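Local atomic coordinates of N-ACETYLMURAMOYL-L-ALANINE AMIDASE CwlV (PDB entry 1JWQ), a protein that probably hydrolyses the N-acetylmuramoyl-L-alanine amide bond of bacterial peptidoglycan, the chain being its zinc-binding catalytic domain. Residues A[94-97]-A[101-104]. Numbering follows the deposited sequence.
Sequences TYYQ and SKAF
Ser101 OG has two hydrogen-bond partners: it donates to a water 2.8 Å away and accepts from the backbone N of Ala138, at the start of strand 138-145. The same water accepts the N-H of Gln97 at 3.0 Å, and so bridges the end of strand 92-96 to Ser101. Strand 92-96 and helix 102-116 open a beta-alpha-beta crossover that returns to the sheet through strand 120-125, a neighbour of 92-96 in the open alpha-beta-alpha fold of the amidase domain. The zinc site of His10, Glu26 and His80 lies elsewhere.

Beside the water bridge the contact is apolar. Tyr96 CB meets Ser101 CB at 4.2 Å, and a chi1 of 73° tucks Tyr96 CG in beside both backbone neighbours of CA and brings one ring face round to Lys102. The lysine CG sits over that face as a CH-pi contact, 4.0 Å from the ring centroid and 28° off the ring normal. Replacing Tyr96 by alanine would probably strip the lysine methylenes of this aromatic support and set the chain free to turn. Beyond CG, the Lys102 chain bends at chi3 (70°) and follows the ring outward: CD passes 3.8 Å from Tyr96 CE2, and CE lies 3.9 Å from Tyr96 CZ. At the far end, Lys102 NZ stands 4.0 Å from Tyr96 OH, too far for a hydrogen bond.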
# COMPACT_ATOMS: atom_id res chain seq x y z
N THR A 94 2.99 4.10 -7.85
CA THR A 94 2.69 4.84 -6.63
C THR A 94 1.77 5.97 -7.06
O THR A 94 2.10 6.71 -7.98
CB THR A 94 3.94 5.44 -6.00
OG1 THR A 94 4.81 4.38 -5.57
CG2 THR A 94 3.54 6.31 -4.81
N TYR A 95 0.62 6.08 -6.40
CA TYR A 95 -0.36 7.12 -6.73
C TYR A 95 -0.57 8.16 -5.64
O TYR A 95 -0.49 7.86 -4.45
CB TYR A 95 -1.72 6.50 -7.01
CG TYR A 95 -1.79 5.66 -8.25
CD1 TYR A 95 -1.49 4.30 -8.23
CD2 TYR A 95 -2.17 6.24 -9.46
CE1 TYR A 95 -1.58 3.53 -9.39
CE2 TYR A 95 -2.26 5.48 -10.62
CZ TYR A 95 -1.97 4.13 -10.58
OH TYR A 95 -2.08 3.38 -11.72
N TYR A 96 -0.85 9.39 -6.07
CA TYR A 96 -1.15 10.49 -5.17
C TYR A 96 -2.35 11.16 -5.85
O TYR A 96 -2.58 10.93 -7.04
CB TYR A 96 0.00 11.50 -5.09
CG TYR A 96 0.13 12.35 -6.34
CD1 TYR A 96 0.78 11.87 -7.47
CD2 TYR A 96 -0.48 13.60 -6.41
CE1 TYR A 96 0.82 12.62 -8.65
CE2 TYR A 96 -0.44 14.36 -7.57
CZ TYR A 96 0.21 13.86 -8.69
OH TYR A 96 0.23 14.60 -9.84
N GLN A 97 -3.11 11.97 -5.12
CA GLN A 97 -4.26 12.66 -5.72
C GLN A 97 -4.20 14.14 -5.41
O GLN A 97 -4.68 14.96 -6.19
CB GLN A 97 -5.58 12.08 -5.20
CG GLN A 97 -6.83 12.48 -6.01
CD GLN A 97 -7.39 13.86 -5.65
OE1 GLN A 97 -7.38 14.27 -4.49
NE2 GLN A 97 -7.90 14.57 -6.66
N SER A 101 0.35 15.64 -1.11
CA SER A 101 0.78 14.25 -0.97
C SER A 101 1.96 13.90 -1.89
O SER A 101 2.55 12.83 -1.77
CB SER A 101 -0.38 13.29 -1.30
OG SER A 101 -1.47 13.46 -0.42
N LYS A 102 2.29 14.80 -2.81
CA LYS A 102 3.38 14.53 -3.75
C LYS A 102 4.74 14.29 -3.11
O LYS A 102 5.47 13.39 -3.53
CB LYS A 102 3.47 15.65 -4.79
CG LYS A 102 2.17 15.90 -5.52
CD LYS A 102 2.35 16.86 -6.69
CE LYS A 102 3.15 16.22 -7.82
NZ LYS A 102 3.27 17.11 -9.00
N ALA A 103 5.10 15.10 -2.12
CA ALA A 103 6.40 14.95 -1.46
C ALA A 103 6.51 13.55 -0.87
O ALA A 103 7.52 12.88 -1.02
CB ALA A 103 6.56 15.99 -0.36
N PHE A 104 5.45 13.13 -0.20
CA PHE A 104 5.42 11.81 0.41
C PHE A 104 5.48 10.73 -0.68
O PHE A 104 6.20 9.75 -0.55
CB PHE A 104 4.15 11.67 1.25
CG PHE A 104 3.98 10.32 1.90
CD1 PHE A 104 5.08 9.61 2.38
CD2 PHE A 104 2.71 9.78 2.07
CE1 PHE A 104 4.91 8.37 3.02
CE2 PHE A 104 2.53 8.55 2.71
CZ PHE A 104 3.64 7.84 3.18
O HOH W 1 -3.15 12.04 -2.13